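Local atomic coordinates of metallo-beta-lactamase family protein (Staphylococcus aureus, PDB entry 3R2U), a protein that binds iron in a metallo-beta-lactamase fold and is probably a hydrolase, its sequence also carrying a rhodanese-like region, with a substrate that is not established. Residues A[299-304]-A[316-321]; A[340-345]-A[365-370]. All coordinates share one frame; numbering follows the deposited sequence.

Contact 1 (A[299-304]-A[316-321]); sequences TFDLRS and TINIPY
The side-chain amide of Asn318 turns back toward 299-304, and its ND2 donates to two carbonyls, Asp301 O at 2.9 Å and Arg303 O at 3.0 Å. Both acceptors lie in the plane of the amide, whereas ND2 stands above the plane of each carbonyl and meets neither on a lone pair. CG lies opposite the Asn318 backbone N (chi1 -175°), which brings the amide under the turn 301-303. Asp301 O accepts a second hydrogen bond, from Ile319 N, which arrives from the other face of its plane, so two bonds hold this oxygen. Farther back, the parallel strands 298-301 and 317-318 pair through Ile317 N to Thr299 O and Asp301 N to Ile317 O (2.8 Å). They are the two strands of a beta-alpha-beta unit whose connection contains helix 305-310, and Ser304 N-caps that helix by accepting from Ala307 N. On the sheet face of Phe300 and Ile317, the two side chains run alongside each other; the ring meets Ile319 obliquely as well, CD1 of Phe300 lying 3.6 Å from Ile319 CG1, and Tyr332 touches both Phe300 and Ile317. On the side of Asp301 and Asn318, Arg303 lays its guanidinium edge-on against the Asp301 carboxylate, NE to OD1 and NH2 to OD2 (2.7 Å), a side-on salt bridge that fixes the rotation of the carboxylate. OD1 also accepts from Arg303 N, closing an Asx turn. A water bridges Asp301 OD2 to Thr316 OG1, which is also hydrogen-bonded to Ile313 O. At the far end Leu302 O receives Tyr321 N (3.1 Å), while the Tyr321 ring leads away to stack on His34 and meet Phe325 edge-to-face.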
loop_
_atom_site.group_PDB
_atom_site.type_symbol
_atom_site.label_atom_id
_atom_site.label_comp_id
_atom_site.label_asym_id
_atom_site.label_seq_id
_atom_site.Cartn_x
_atom_site.Cartn_y
_atom_site.Cartn_z
ATOM N N THR A 299 15.397 -15.754 -19.197
ATOM C CA THR A 299 14.137 -15.130 -18.804
ATOM C C THR A 299 13.245 -16.022 -17.932
ATOM O O THR A 299 12.990 -17.165 -18.283
ATOM C CB THR A 299 13.345 -14.749 -20.069
ATOM O OG1 THR A 299 14.125 -13.864 -20.878
ATOM C CG2 THR A 299 12.055 -14.093 -19.714
ATOM N N PHE A 300 12.735 -15.478 -16.826
ATOM C CA PHE A 300 11.865 -16.233 -15.913
ATOM C C PHE A 300 10.446 -15.661 -15.897
ATOM O O PHE A 300 10.244 -14.451 -15.760
ATOM C CB PHE A 300 12.435 -16.235 -14.491
ATOM C CG PHE A 300 13.763 -16.935 -14.375
ATOM C CD1 PHE A 300 13.839 -18.314 -14.480
ATOM C CD2 PHE A 300 14.931 -16.223 -14.184
ATOM C CE1 PHE A 300 15.053 -18.966 -14.400
ATOM C CE2 PHE A 300 16.158 -16.882 -14.079
ATOM C CZ PHE A 300 16.216 -18.242 -14.193
ATOM N N ASP A 301 9.470 -16.548 -16.048
ATOM C CA ASP A 301 8.063 -16.171 -16.100
ATOM C C ASP A 301 7.537 -16.386 -14.695
ATOM O O ASP A 301 7.550 -17.501 -14.176
ATOM C CB ASP A 301 7.336 -17.015 -17.140
ATOM C CG ASP A 301 5.879 -16.587 -17.371
ATOM O OD1 ASP A 301 5.185 -16.132 -16.438
ATOM O OD2 ASP A 301 5.415 -16.744 -18.514
ATOM N N LEU A 302 7.100 -15.290 -14.095
ATOM C CA LEU A 302 6.657 -15.253 -12.698
ATOM C C LEU A 302 5.234 -15.658 -12.445
ATOM O O LEU A 302 4.808 -15.680 -11.286
ATOM C CB LEU A 302 6.829 -13.828 -12.162
ATOM C CG LEU A 302 8.250 -13.287 -12.232
ATOM C CD1 LEU A 302 8.251 -11.823 -11.860
ATOM C CD2 LEU A 302 9.179 -14.073 -11.327
ATOM N N ARG A 303 4.481 -15.978 -13.503
ATOM C CA ARG A 303 3.075 -16.330 -13.330
ATOM C C ARG A 303 2.899 -17.732 -12.741
ATOM O O ARG A 303 3.856 -18.487 -12.597
ATOM C CB ARG A 303 2.327 -16.227 -14.669
ATOM C CG ARG A 303 2.296 -14.820 -15.275
ATOM C CD ARG A 303 1.664 -14.863 -16.638
ATOM N NE ARG A 303 2.465 -15.715 -17.506
ATOM C CZ ARG A 303 1.996 -16.397 -18.547
ATOM N NH1 ARG A 303 0.718 -16.342 -18.876
ATOM N NH2 ARG A 303 2.817 -17.158 -19.246
ATOM N N SER A 304 1.662 -18.050 -12.374
ATOM C CA SER A 304 1.325 -19.366 -11.839
ATOM C C SER A 304 1.616 -20.444 -12.881
ATOM O O SER A 304 1.633 -20.175 -14.105
ATOM C CB SER A 304 -0.154 -19.440 -11.462
ATOM O OG SER A 304 -0.989 -19.407 -12.625
ATOM N N THR A 316 11.446 -19.547 -22.192
ATOM C CA THR A 316 11.323 -18.972 -20.861
ATOM C C THR A 316 11.191 -20.096 -19.846
ATOM O O THR A 316 10.785 -21.194 -20.188
ATOM C CB THR A 316 10.125 -18.010 -20.752
ATOM O OG1 THR A 316 8.902 -18.730 -20.946
ATOM C CG2 THR A 316 10.249 -16.909 -21.793
ATOM N N ILE A 317 11.595 -19.837 -18.607
ATOM C CA ILE A 317 11.475 -20.817 -17.548
ATOM C C ILE A 317 10.429 -20.294 -16.554
ATOM O O ILE A 317 10.503 -19.153 -16.087
ATOM C CB ILE A 317 12.838 -21.043 -16.862
ATOM C CG1 ILE A 317 13.822 -21.645 -17.883
ATOM C CG2 ILE A 317 12.684 -21.948 -15.644
ATOM C CD1 ILE A 317 15.258 -21.614 -17.442
ATOM N N ASN A 318 9.448 -21.120 -16.245
ATOM C CA ASN A 318 8.409 -20.714 -15.304
ATOM C C ASN A 318 8.896 -20.832 -13.880
ATOM O O ASN A 318 9.247 -21.914 -13.440
ATOM C CB ASN A 318 7.175 -21.600 -15.483
ATOM C CG ASN A 318 5.987 -21.170 -14.633
ATOM O OD1 ASN A 318 5.171 -22.006 -14.269
ATOM N ND2 ASN A 318 5.874 -19.876 -14.328
ATOM N N ILE A 319 8.983 -19.725 -13.163
ATOM C CA ILE A 319 9.285 -19.817 -11.739
ATOM C C ILE A 319 8.205 -18.994 -11.062
ATOM O O ILE A 319 8.362 -17.790 -10.883
ATOM C CB ILE A 319 10.670 -19.306 -11.330
ATOM C CG1 ILE A 319 11.788 -20.010 -12.098
ATOM C CG2 ILE A 319 10.866 -19.557 -9.825
ATOM C CD1 ILE A 319 11.946 -21.477 -11.745
ATOM N N PRO A 320 7.091 -19.638 -10.690
ATOM C CA PRO A 320 6.007 -18.893 -10.040
ATOM C C PRO A 320 6.483 -18.105 -8.811
ATOM O O PRO A 320 7.255 -18.626 -8.021
ATOM C CB PRO A 320 5.025 -19.982 -9.640
ATOM C CG PRO A 320 5.276 -21.110 -10.610
ATOM C CD PRO A 320 6.764 -21.069 -10.852
ATOM N N TYR A 321 6.051 -16.848 -8.692
ATOM C CA TYR A 321 6.413 -16.026 -7.547
ATOM C C TYR A 321 5.485 -16.336 -6.359
ATOM O O TYR A 321 4.597 -15.567 -6.040
ATOM C CB TYR A 321 6.380 -14.526 -7.889
ATOM C CG TYR A 321 6.886 -13.657 -6.755
ATOM C CD1 TYR A 321 8.217 -13.743 -6.339
ATOM C CD2 TYR A 321 6.047 -12.769 -6.090
ATOM C CE1 TYR A 321 8.707 -12.968 -5.291
ATOM C CE2 TYR A 321 6.534 -11.983 -5.034
ATOM C CZ TYR A 321 7.859 -12.096 -4.642
ATOM O OH TYR A 321 8.362 -11.334 -3.606
HETATM O O HOH W 1 6.296 -16.786 -21.192
#

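Contact 2 (A[340-345]-A[365-370]); sequences NLIGDY and GYQLPQ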
loop_
_atom_site.group_PDB
_atom_site.type_symbol
_atom_site.label_atom_id
_atom_site.label_comp_id
_atom_site.label_asym_id
_atom_site.label_seq_id
_atom_site.Cartn_x
_atom_site.Cartn_y
_atom_site.Cartn_z
ATOM N N ASN A 340 15.922 -11.298 -17.599
ATOM C CA ASN A 340 14.612 -10.663 -17.764
ATOM C C ASN A 340 13.549 -11.443 -16.992
ATOM O O ASN A 340 13.666 -12.658 -16.801
ATOM C CB ASN A 340 14.165 -10.636 -19.223
ATOM C CG ASN A 340 14.924 -9.642 -20.073
ATOM O OD1 ASN A 340 15.557 -8.721 -19.577
ATOM N ND2 ASN A 340 14.820 -9.806 -21.369
ATOM N N LEU A 341 12.512 -10.736 -16.570
ATOM C CA LEU A 341 11.388 -11.329 -15.911
ATOM C C LEU A 341 10.132 -11.052 -16.723
ATOM O O LEU A 341 10.034 -10.024 -17.394
ATOM C CB LEU A 341 11.216 -10.753 -14.508
ATOM C CG LEU A 341 12.353 -10.967 -13.545
ATOM C CD1 LEU A 341 12.054 -10.271 -12.190
ATOM C CD2 LEU A 341 12.638 -12.504 -13.398
ATOM N N ILE A 342 9.193 -11.996 -16.687
ATOM C CA ILE A 342 7.915 -11.848 -17.360
ATOM C C ILE A 342 6.825 -11.708 -16.305
ATOM O O ILE A 342 6.676 -12.543 -15.396
ATOM C CB ILE A 342 7.610 -13.007 -18.323
ATOM C CG1 ILE A 342 8.581 -12.957 -19.510
ATOM C CG2 ILE A 342 6.130 -12.915 -18.825
ATOM C CD1 ILE A 342 8.420 -14.035 -20.469
ATOM N N GLY A 343 6.075 -10.626 -16.402
ATOM C CA GLY A 343 4.971 -10.366 -15.478
ATOM C C GLY A 343 4.576 -8.911 -15.546
ATOM O O GLY A 343 5.156 -8.142 -16.315
ATOM N N ASP A 344 3.581 -8.525 -14.752
ATOM C CA ASP A 344 3.183 -7.121 -14.699
ATOM C C ASP A 344 4.194 -6.348 -13.837
ATOM O O ASP A 344 4.891 -6.927 -13.000
ATOM C CB ASP A 344 1.737 -6.972 -14.194
ATOM C CG ASP A 344 1.569 -7.412 -12.753
ATOM O OD1 ASP A 344 1.018 -8.509 -12.542
ATOM O OD2 ASP A 344 2.030 -6.690 -11.837
ATOM N N TYR A 345 4.244 -5.031 -14.044
ATOM C CA TYR A 345 5.196 -4.141 -13.378
ATOM C C TYR A 345 5.382 -4.398 -11.886
ATOM O O TYR A 345 6.510 -4.471 -11.404
ATOM C CB TYR A 345 4.794 -2.672 -13.584
ATOM C CG TYR A 345 5.815 -1.683 -13.030
ATOM C CD1 TYR A 345 5.780 -1.282 -11.691
ATOM C CD2 TYR A 345 6.821 -1.162 -13.849
ATOM C CE1 TYR A 345 6.733 -0.380 -11.178
ATOM C CE2 TYR A 345 7.766 -0.272 -13.354
ATOM C CZ TYR A 345 7.720 0.120 -12.027
ATOM O OH TYR A 345 8.669 0.996 -11.566
ATOM N N GLY A 365 15.302 -6.077 -17.005
ATOM C CA GLY A 365 14.033 -5.517 -17.450
ATOM C C GLY A 365 12.967 -6.573 -17.471
ATOM O O GLY A 365 13.197 -7.675 -17.018
ATOM N N TYR A 366 11.779 -6.221 -17.952
ATOM C CA TYR A 366 10.685 -7.160 -17.972
ATOM C C TYR A 366 9.883 -7.061 -19.264
ATOM O O TYR A 366 10.017 -6.103 -20.023
ATOM C CB TYR A 366 9.755 -6.947 -16.772
ATOM C CG TYR A 366 8.840 -5.725 -16.865
ATOM C CD1 TYR A 366 9.264 -4.484 -16.427
ATOM C CD2 TYR A 366 7.551 -5.827 -17.380
ATOM C CE1 TYR A 366 8.445 -3.361 -16.526
ATOM C CE2 TYR A 366 6.721 -4.714 -17.478
ATOM C CZ TYR A 366 7.188 -3.482 -17.058
ATOM O OH TYR A 366 6.389 -2.387 -17.141
ATOM N N GLN A 367 9.113 -8.110 -19.531
ATOM C CA GLN A 367 8.164 -8.129 -20.630
ATOM C C GLN A 367 6.830 -8.576 -20.046
ATOM O O GLN A 367 6.781 -9.396 -19.126
ATOM C CB GLN A 367 8.562 -9.052 -21.774
ATOM C CG GLN A 367 9.770 -8.604 -22.609
ATOM C CD GLN A 367 11.045 -9.347 -22.279
ATOM O OE1 GLN A 367 12.143 -8.767 -22.256
ATOM N NE2 GLN A 367 10.919 -10.641 -22.043
ATOM N N LEU A 368 5.746 -8.015 -20.540
ATOM C CA LEU A 368 4.427 -8.438 -20.082
ATOM C C LEU A 368 4.153 -9.825 -20.668
ATOM O O LEU A 368 4.704 -10.170 -21.709
ATOM C CB LEU A 368 3.342 -7.479 -20.574
ATOM C CG LEU A 368 3.420 -6.037 -20.089
ATOM C CD1 LEU A 368 2.448 -5.151 -20.955
ATOM C CD2 LEU A 368 3.118 -5.976 -18.620
ATOM N N PRO A 369 3.346 -10.628 -19.977
ATOM C CA PRO A 369 2.976 -11.931 -20.494
ATOM C C PRO A 369 2.128 -11.771 -21.755
ATOM O O PRO A 369 1.383 -10.812 -21.857
ATOM C CB PRO A 369 2.137 -12.549 -19.374
ATOM C CG PRO A 369 1.844 -11.449 -18.398
ATOM C CD PRO A 369 2.813 -10.359 -18.626
ATOM N N GLN A 370 2.261 -12.692 -22.697
ATOM C CA GLN A 370 1.513 -12.637 -23.955
ATOM C C GLN A 370 0.385 -13.657 -23.988
ATOM O O GLN A 370 -0.771 -13.306 -23.727
ATOM C CB GLN A 370 2.466 -12.858 -25.132
ATOM C CG GLN A 370 3.561 -11.783 -25.219
ATOM C CD GLN A 370 4.596 -12.079 -26.282
ATOM O OE1 GLN A 370 4.432 -13.001 -27.092
ATOM N NE2 GLN A 370 5.679 -11.295 -26.291
#
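Leu341 O accepts a hydrogen bond from the backbone N of Gln367 at 3.0 Å and is also approached, at 3.2 Å, by Tyr366 CB. The parallel pairing continues with Leu341 N to Gly365 O and, past the end of strand 339-342, with Gly343 N to Gln367 O (3.1 Å). Tyr366 sets its CG between its own backbone N and carbonyl carbon (chi1 75°), which carries the ring along the Leu341 side of the sheet, where CD2 lies 3.5 Å from Gly343 O. Tyr345 crosses it at about a right angle, the ring planes 81° apart: Tyr366 OH sits at the edge of the Tyr345 ring, near its plane and 3.5 Å from Tyr345 CD2. That hydroxyl is hydrogen-bonded to Asp67 of the third subunit. The strands belong to a right-handed beta-alpha-beta crossover through helix 345-356, N-capped by Asp344, which accepts from Leu347 N. On the other side of the sheet, Ile342 meets Pro369, with CG2 of Ile342 4.0 Å from Pro369 CB, and the Asn340 amide is held by Asn294 O and Arg297 NH1. Pro369 CD packs over Gly343 CA at 3.8 Å.

Contacts 1 and 2 lie about 9 Å apart, centre to centre, in one four-stranded parallel sheet ordered 317-318, 298-301, 339-342, 363-367. Contact 1 closes before contact 2 opens; each joins the two strands of its own beta-alpha-beta unit, the first with helix 305-310 in its connection and the second with helix 345-356. The inner strands 298-301 and 339-342 join them directly: Phe300 O lies 2.8 Å from Ile342 N and Phe300 N 3.0 Å from Asn340 O, both probable hydrogen bonds. Arg303 CD also packs on Pro369 CB at 3.6 Å. Together the two contacts tie both outer strands to the centre of this small alpha/beta sheet, separate from the two mixed sheets of the metallo-beta-lactamase fold.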